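Transferrin binding protein B (Actinobacillus suis, PDB 3PQU) probably binds host transferrin at the bacterial outer membrane as a lipoprotein component of the receptor used for iron acquisition. Local coordinates at residues R122-E133 / F145-L156. Sequence-based numbering, arbitrary orientation. Where two conformers were deposited one is given.
Sequences RSGYVFDESYSE and FKNGIDGYIYYL
The ring of Tyr154 lies across the backbone of Ser123 and Gly124 at the close-packed end of this antiparallel pair. Its CG sits between the backbone N and the carbonyl carbon (chi1 80°), which swings the ring over the neighbouring strand; Ser123 CA stands 4.2 Å from the ring centroid in a CH-pi contact, and Gly124 N lies over the same face, likewise offset toward the rim. Gly124 brings no side chain here, and its backbone turns a corner. Beyond the corner Val126 CG1 packs 4.1 Å from Tyr152 CB, the two running the same way, and helix 91-97 covers the valine. On the reverse face Ile153 bends so that CD1 comes 3.8 Å from Tyr125 CB, and Phe127 CD1 meets Ile149 CG2 at 4.0 Å; Ile205 and strand 318-326 of the adjoining barrel pack against this side. Alternating hydrogen-bonded backbone pairs from Arg122–Leu156 to Asp128–Asp150 make strands 121-128 and 150-157 neighbours in the five-stranded antiparallel sheet of the N-lobe handle. Gly151, having no side chain, lets Phe127 CB approach its CA to 3.9 Å. At the ladder's end Asp128 OD1 accepts from Ser130 N in an Asx turn and is also hydrogen-bonded to Ser100, and OD2 to Thr98, while Asp150, salt-bridged to Lys97, holds its carboxylate 20° from the plane of the Tyr131 ring, with OD1 3.6 Å from CD2. Past this point the register slips by one residue and the contact loosens toward solvent. Tyr131 N still donates a hydrogen bond to Gly148 O, while a water bridges Ser130 OG and Asn147 OD1. Where pairing resumes at Glu133 and Lys146, their extended side chains run alongside each other, Glu133 OE2 and Lys146 NZ being 4.9 Å apart and linked through a second water.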
ATOM      1  N   ARG A 122      -0.499  -2.494  11.899  1.00 14.04           N
ATOM      2  CA  ARG A 122      -0.225  -1.974  13.225  1.00 15.42           C
ATOM      3  C   ARG A 122      -0.622  -0.497  13.233  1.00 19.52           C
ATOM      4  O   ARG A 122      -0.353   0.217  12.272  1.00 17.94           O
ATOM      5  CB  ARG A 122       1.273  -2.081  13.551  1.00 20.82           C
ATOM      6  CG  ARG A 122       1.795  -3.501  13.723  1.00 23.27           C
ATOM      7  CD  ARG A 122       1.305  -4.139  15.017  1.00 17.06           C
ATOM      8  NE  ARG A 122       1.772  -5.521  15.127  1.00 23.98           N
ATOM      9  CZ  ARG A 122       1.108  -6.573  14.655  1.00 28.37           C
ATOM     10  NH1 ARG A 122      -0.062  -6.402  14.052  1.00 31.83           N
ATOM     11  NH2 ARG A 122       1.606  -7.795  14.799  1.00 24.94           N
ATOM     12  N   SER A 123      -1.242  -0.028  14.308  1.00 17.43           N
ATOM     13  CA  SER A 123      -1.564   1.387  14.380  1.00  9.48           C
ATOM     14  C   SER A 123      -1.694   1.840  15.808  1.00 13.06           C
ATOM     15  O   SER A 123      -1.788   1.016  16.709  1.00 12.62           O
ATOM     16  CB  SER A 123      -2.862   1.713  13.635  1.00 11.99           C
ATOM     17  OG  SER A 123      -3.993   1.495  14.469  1.00 16.79           O
ATOM     18  N   GLY A 124      -1.730   3.168  15.976  1.00 10.77           N
ATOM     19  CA  GLY A 124      -2.025   3.814  17.246  1.00 11.85           C
ATOM     20  C   GLY A 124      -0.911   4.769  17.625  1.00 14.26           C
ATOM     21  O   GLY A 124      -0.784   5.871  17.086  1.00  9.14           O
ATOM     22  N   TYR A 125      -0.080   4.336  18.561  1.00  9.39           N
ATOM     23  CA  TYR A 125       0.907   5.231  19.135  1.00 10.06           C
ATOM     24  C   TYR A 125       2.070   4.442  19.717  1.00 15.79           C
ATOM     25  O   TYR A 125       1.965   3.243  20.013  1.00 15.90           O
ATOM     26  CB  TYR A 125       0.263   6.120  20.208  1.00  8.94           C
ATOM     27  CG  TYR A 125      -0.563   5.339  21.214  1.00  9.44           C
ATOM     28  CD1 TYR A 125       0.053   4.570  22.211  1.00 12.07           C
ATOM     29  CD2 TYR A 125      -1.954   5.352  21.161  1.00 18.86           C
ATOM     30  CE1 TYR A 125      -0.713   3.821  23.145  1.00 15.79           C
ATOM     31  CE2 TYR A 125      -2.731   4.615  22.091  1.00 14.92           C
ATOM     32  CZ  TYR A 125      -2.089   3.858  23.082  1.00 23.47           C
ATOM     33  OH  TYR A 125      -2.828   3.128  23.984  1.00 16.88           O
ATOM     34  N   VAL A 126       3.190   5.132  19.827  1.00 17.29           N
ATOM     35  CA  VAL A 126       4.374   4.598  20.472  0.68 14.45           C
ATOM     36  C   VAL A 126       5.010   5.795  21.158  1.00 17.66           C
ATOM     37  O   VAL A 126       5.153   6.859  20.554  1.00 17.37           O
ATOM     38  CB  VAL A 126       5.300   3.942  19.438  0.68  7.65           C
ATOM     39  CG1 VAL A 126       5.417   4.822  18.184  0.68  6.40           C
ATOM     40  CG2 VAL A 126       6.651   3.617  20.041  0.68  5.17           C
ATOM     41  N   PHE A 127       5.341   5.655  22.432  1.00 18.82           N
ATOM     42  CA  PHE A 127       5.767   6.840  23.168  1.00 21.46           C
ATOM     43  C   PHE A 127       6.538   6.565  24.449  1.00 28.25           C
ATOM     44  O   PHE A 127       6.481   5.462  25.012  1.00 17.95           O
ATOM     45  CB  PHE A 127       4.536   7.709  23.475  1.00 11.32           C
ATOM     46  CG  PHE A 127       3.681   7.172  24.608  1.00 15.07           C
ATOM     47  CD1 PHE A 127       3.846   7.646  25.903  1.00  9.44           C
ATOM     48  CD2 PHE A 127       2.724   6.183  24.372  1.00 20.91           C
ATOM     49  CE1 PHE A 127       3.071   7.130  26.962  1.00 18.03           C
ATOM     50  CE2 PHE A 127       1.943   5.676  25.404  1.00 20.02           C
ATOM     51  CZ  PHE A 127       2.112   6.149  26.707  1.00 17.55           C
ATOM     52  N   ASP A 128       7.271   7.588  24.882  1.00 18.60           N
ATOM     53  CA  ASP A 128       7.944   7.617  26.174  1.00 15.72           C
ATOM     54  C   ASP A 128       7.059   8.484  27.069  1.00 17.77           C
ATOM     55  O   ASP A 128       6.730   9.615  26.721  1.00 16.31           O
ATOM     56  CB  ASP A 128       9.355   8.220  26.015  1.00 15.51           C
ATOM     57  CG  ASP A 128      10.161   8.226  27.313  1.00 25.71           C
ATOM     58  OD1 ASP A 128       9.578   8.365  28.396  1.00 19.67           O
ATOM     59  OD2 ASP A 128      11.398   8.126  27.259  1.00 19.25           O
ATOM     60  N   GLU A 129       6.635   7.955  28.205  1.00 19.15           N
ATOM     61  CA  GLU A 129       5.716   8.698  29.070  1.00 14.02           C
ATOM     62  C   GLU A 129       6.296  10.036  29.542  1.00 21.17           C
ATOM     63  O   GLU A 129       5.559  10.993  29.756  1.00 18.95           O
ATOM     64  CB  GLU A 129       5.371   7.870  30.307  1.00 13.59           C
ATOM     65  CG  GLU A 129       4.496   8.575  31.307  1.00 27.13           C
ATOM     66  CD  GLU A 129       4.142   7.675  32.486  1.00 55.85           C
ATOM     67  OE1 GLU A 129       3.719   6.523  32.254  1.00 44.27           O
ATOM     68  OE2 GLU A 129       4.283   8.118  33.648  1.00 65.43           O
ATOM     69  N   SER A 130       7.608  10.099  29.749  1.00 15.02           N
ATOM     70  CA  SER A 130       8.185  11.322  30.292  1.00 24.63           C
ATOM     71  C   SER A 130       9.618  11.513  29.862  1.00 19.45           C
ATOM     72  O   SER A 130      10.534  10.898  30.428  1.00 22.21           O
ATOM     73  CB  SER A 130       8.093  11.343  31.830  1.00 21.53           C
ATOM     74  OG  SER A 130       8.482  12.616  32.339  1.00 21.39           O
ATOM     75  N   TYR A 131       9.805  12.411  28.901  1.00 21.14           N
ATOM     76  CA  TYR A 131      11.108  12.652  28.276  1.00 15.87           C
ATOM     77  C   TYR A 131      11.388  14.151  28.151  1.00 21.94           C
ATOM     78  O   TYR A 131      10.576  14.921  27.652  1.00 15.87           O
ATOM     79  CB  TYR A 131      11.182  11.983  26.882  1.00 16.11           C
ATOM     80  CG  TYR A 131      12.469  12.326  26.142  1.00 23.74           C
ATOM     81  CD1 TYR A 131      13.680  11.710  26.485  1.00 33.94           C
ATOM     82  CD2 TYR A 131      12.485  13.283  25.133  1.00 33.84           C
ATOM     83  CE1 TYR A 131      14.869  12.042  25.832  1.00 20.97           C
ATOM     84  CE2 TYR A 131      13.674  13.617  24.465  1.00 35.60           C
ATOM     85  CZ  TYR A 131      14.851  12.992  24.820  1.00 39.99           C
ATOM     86  OH  TYR A 131      16.014  13.314  24.169  1.00 53.01           O
ATOM     87  N   SER A 132      12.554  14.558  28.601  1.00 21.74           N
ATOM     88  CA  SER A 132      12.876  15.965  28.706  1.00 23.77           C
ATOM     89  C   SER A 132      13.887  16.344  27.628  1.00 27.45           C
ATOM     90  O   SER A 132      14.963  15.755  27.542  1.00 29.98           O
ATOM     91  CB  SER A 132      13.453  16.236  30.105  1.00 19.93           C
ATOM     92  OG  SER A 132      13.957  17.550  30.198  1.00 36.39           O
ATOM     93  N   GLU A 133      13.537  17.307  26.786  1.00 24.93           N
ATOM     94  CA  GLU A 133      14.492  17.822  25.806  1.00 23.47           C
ATOM     95  C   GLU A 133      14.858  19.247  26.165  1.00 28.67           C
ATOM     96  O   GLU A 133      14.003  20.138  26.184  1.00 29.00           O
ATOM     97  CB  GLU A 133      13.928  17.782  24.375  1.00 25.76           C
ATOM     98  CG  GLU A 133      14.923  18.289  23.324  1.00 44.13           C
ATOM     99  CD  GLU A 133      14.307  18.457  21.937  1.00 50.31           C
ATOM    100  OE1 GLU A 133      15.061  18.498  20.939  1.00 43.92           O
ATOM    101  OE2 GLU A 133      13.069  18.554  21.845  1.00 41.09           O
ATOM    102  N   PHE A 145      13.001  23.867  25.510  1.00 20.64           N
ATOM    103  CA  PHE A 145      12.657  23.078  26.676  1.00 26.69           C
ATOM    104  C   PHE A 145      11.286  22.469  26.515  1.00 28.24           C
ATOM    105  O   PHE A 145      10.286  23.178  26.579  1.00 21.57           O
ATOM    106  CB  PHE A 145      12.686  23.918  27.952  1.00 33.73           C
ATOM    107  CG  PHE A 145      12.193  23.169  29.162  1.00 37.64           C
ATOM    108  CD1 PHE A 145      12.576  21.850  29.375  1.00 32.95           C
ATOM    109  CD2 PHE A 145      11.344  23.770  30.075  1.00 49.72           C
ATOM    110  CE1 PHE A 145      12.119  21.140  30.480  1.00 35.82           C
ATOM    111  CE2 PHE A 145      10.880  23.068  31.188  1.00 45.02           C
ATOM    112  CZ  PHE A 145      11.268  21.756  31.392  1.00 39.41           C
ATOM    113  N   LYS A 146      11.257  21.155  26.291  1.00 24.09           N
ATOM    114  CA  LYS A 146      10.016  20.402  26.142  1.00 20.15           C
ATOM    115  C   LYS A 146      10.069  19.211  27.104  1.00 26.47           C
ATOM    116  O   LYS A 146      11.143  18.687  27.400  1.00 21.48           O
ATOM    117  CB  LYS A 146       9.841  19.938  24.694  1.00 19.53           C
ATOM    118  CG  LYS A 146       9.813  21.086  23.653  1.00 20.31           C
ATOM    119  CD  LYS A 146       9.740  20.543  22.210  1.00 19.86           C
ATOM    120  CE  LYS A 146       9.412  21.647  21.203  1.00 26.43           C
ATOM    121  NZ  LYS A 146       9.425  21.132  19.805  1.00 34.83           N
ATOM    122  N   ASN A 147       8.915  18.798  27.607  1.00 22.94           N
ATOM    123  CA  ASN A 147       8.876  17.729  28.596  1.00 22.33           C
ATOM    124  C   ASN A 147       7.562  16.977  28.596  1.00 15.66           C
ATOM    125  O   ASN A 147       6.579  17.453  28.036  1.00 20.11           O
ATOM    126  CB  ASN A 147       9.182  18.263  30.000  1.00 26.06           C
ATOM    127  CG  ASN A 147       9.611  17.150  30.954  1.00 26.51           C
ATOM    128  OD1 ASN A 147      10.020  16.078  30.519  1.00 28.78           O
ATOM    129  ND2 ASN A 147       9.499  17.399  32.246  1.00 25.01           N
ATOM    130  N   GLY A 148       7.546  15.779  29.184  1.00 14.61           N
ATOM    131  CA  GLY A 148       6.346  14.965  29.177  1.00 13.34           C
ATOM    132  C   GLY A 148       6.323  13.928  28.052  1.00 20.59           C
ATOM    133  O   GLY A 148       7.371  13.451  27.615  1.00 15.98           O
ATOM    134  N   ILE A 149       5.129  13.554  27.601  1.00 16.26           N
ATOM    135  CA  ILE A 149       5.000  12.519  26.551  1.00 21.48           C
ATOM    136  C   ILE A 149       5.794  12.874  25.298  1.00 16.70           C
ATOM    137  O   ILE A 149       5.752  14.009  24.831  1.00 15.80           O
ATOM    138  CB  ILE A 149       3.520  12.228  26.207  1.00 22.09           C
ATOM    139  CG1 ILE A 149       2.869  11.435  27.351  1.00 25.46           C
ATOM    140  CG2 ILE A 149       3.353  11.449  24.860  1.00 15.99           C
ATOM    141  CD1 ILE A 149       1.367  11.259  27.173  1.00 29.07           C
ATOM    142  N   ASP A 150       6.544  11.906  24.783  1.00 21.02           N
ATOM    143  CA  ASP A 150       7.269  12.078  23.529  1.00 20.12           C
ATOM    144  C   ASP A 150       7.048  10.846  22.693  1.00 15.25           C
ATOM    145  O   ASP A 150       7.355   9.742  23.142  1.00 13.27           O
ATOM    146  CB  ASP A 150       8.780  12.226  23.772  1.00 22.77           C
ATOM    147  CG  ASP A 150       9.528  12.611  22.507  1.00 31.11           C
ATOM    148  OD1 ASP A 150      10.622  12.073  22.239  1.00 30.36           O
ATOM    149  OD2 ASP A 150       8.999  13.456  21.768  1.00 32.64           O
ATOM    150  N   GLY A 151       6.517  11.012  21.482  1.00 12.12           N
ATOM    151  CA  GLY A 151       6.255   9.844  20.659  1.00 21.89           C
ATOM    152  C   GLY A 151       5.520  10.177  19.386  1.00 18.31           C
ATOM    153  O   GLY A 151       5.585  11.320  18.931  1.00 16.55           O
ATOM    154  N   TYR A 152       4.796   9.193  18.844  1.00 13.61           N
ATOM    155  CA  TYR A 152       4.213   9.290  17.512  1.00 13.85           C
ATOM    156  C   TYR A 152       2.829   8.668  17.442  1.00 13.46           C
ATOM    157  O   TYR A 152       2.517   7.718  18.167  1.00 12.34           O
ATOM    158  CB  TYR A 152       5.120   8.566  16.519  1.00 18.27           C
ATOM    159  CG  TYR A 152       6.532   9.080  16.496  1.00 16.95           C
ATOM    160  CD1 TYR A 152       6.960   9.966  15.512  1.00 29.47           C
ATOM    161  CD2 TYR A 152       7.439   8.700  17.478  1.00 22.26           C
ATOM    162  CE1 TYR A 152       8.278  10.452  15.497  1.00 23.17           C
ATOM    163  CE2 TYR A 152       8.745   9.177  17.478  1.00 28.30           C
ATOM    164  CZ  TYR A 152       9.155  10.051  16.490  1.00 33.10           C
ATOM    165  OH  TYR A 152      10.449  10.514  16.510  1.00 45.28           O
ATOM    166  N   ILE A 153       2.001   9.208  16.563  1.00 14.19           N
ATOM    167  CA  ILE A 153       0.744   8.558  16.185  1.00 11.14           C
ATOM    168  C   ILE A 153       1.005   7.987  14.795  1.00 21.58           C
ATOM    169  O   ILE A 153       1.636   8.646  13.975  1.00 15.37           O
ATOM    170  CB  ILE A 153      -0.388   9.571  16.115  1.00 13.14           C
ATOM    171  CG1 ILE A 153      -0.514  10.337  17.462  1.00 11.51           C
ATOM    172  CG2 ILE A 153      -1.697   8.891  15.708  1.00  8.10           C
ATOM    173  CD1 ILE A 153      -0.730   9.449  18.716  1.00 11.00           C
ATOM    174  N   TYR A 154       0.551   6.775  14.509  1.00 18.19           N
ATOM    175  CA  TYR A 154       0.871   6.201  13.207  1.00 12.99           C
ATOM    176  C   TYR A 154      -0.098   5.101  12.799  1.00 14.22           C
ATOM    177  O   TYR A 154      -0.865   4.593  13.618  1.00 20.01           O
ATOM    178  CB  TYR A 154       2.295   5.624  13.221  1.00 11.54           C
ATOM    179  CG  TYR A 154       2.351   4.244  13.877  1.00  9.68           C
ATOM    180  CD1 TYR A 154       2.418   3.075  13.103  1.00 10.95           C
ATOM    181  CD2 TYR A 154       2.278   4.106  15.251  1.00  6.78           C
ATOM    182  CE1 TYR A 154       2.451   1.812  13.703  1.00 16.06           C
ATOM    183  CE2 TYR A 154       2.305   2.844  15.863  1.00 13.34           C
ATOM    184  CZ  TYR A 154       2.383   1.711  15.076  1.00 23.02           C
ATOM    185  OH  TYR A 154       2.411   0.475  15.670  1.00 18.70           O
ATOM    186  N   TYR A 155      -0.025   4.724  11.529  1.00 11.52           N
ATOM    187  CA  TYR A 155      -0.490   3.414  11.105  1.00  7.34           C
ATOM    188  C   TYR A 155       0.513   2.855  10.108  1.00 15.26           C
ATOM    189  O   TYR A 155       1.207   3.601   9.416  1.00 16.38           O
ATOM    190  CB  TYR A 155      -1.931   3.460  10.500  1.00  8.12           C
ATOM    191  CG  TYR A 155      -2.012   3.922   9.045  1.00 17.94           C
ATOM    192  CD1 TYR A 155      -1.865   3.017   7.995  1.00 19.34           C
ATOM    193  CD2 TYR A 155      -2.250   5.261   8.727  1.00 20.69           C
ATOM    194  CE1 TYR A 155      -1.945   3.441   6.658  1.00 16.38           C
ATOM    195  CE2 TYR A 155      -2.322   5.691   7.402  1.00 18.25           C
ATOM    196  CZ  TYR A 155      -2.167   4.771   6.368  1.00 25.01           C
ATOM    197  OH  TYR A 155      -2.252   5.180   5.045  1.00 22.79           O
ATOM    198  N   LEU A 156       0.586   1.536  10.029  1.00 14.43           N
ATOM    199  CA  LEU A 156       1.458   0.899   9.053  1.00 13.91           C
ATOM    200  C   LEU A 156       0.862  -0.435   8.640  1.00 19.94           C
ATOM    201  O   LEU A 156       0.493  -1.241   9.488  1.00 24.07           O
ATOM    202  CB  LEU A 156       2.841   0.663   9.664  1.00 18.78           C
ATOM    203  CG  LEU A 156       3.854  -0.057   8.788  1.00 22.03           C
ATOM    204  CD1 LEU A 156       4.136   0.772   7.532  1.00 21.05           C
ATOM    205  CD2 LEU A 156       5.131  -0.303   9.570  1.00 26.90           C
TER
HETATM  206  O   HOH W   1      10.936  13.997  31.971  1.00 19.74           O
HETATM  207  O   HOH W   2      11.537  18.852  19.107  1.00 71.14           O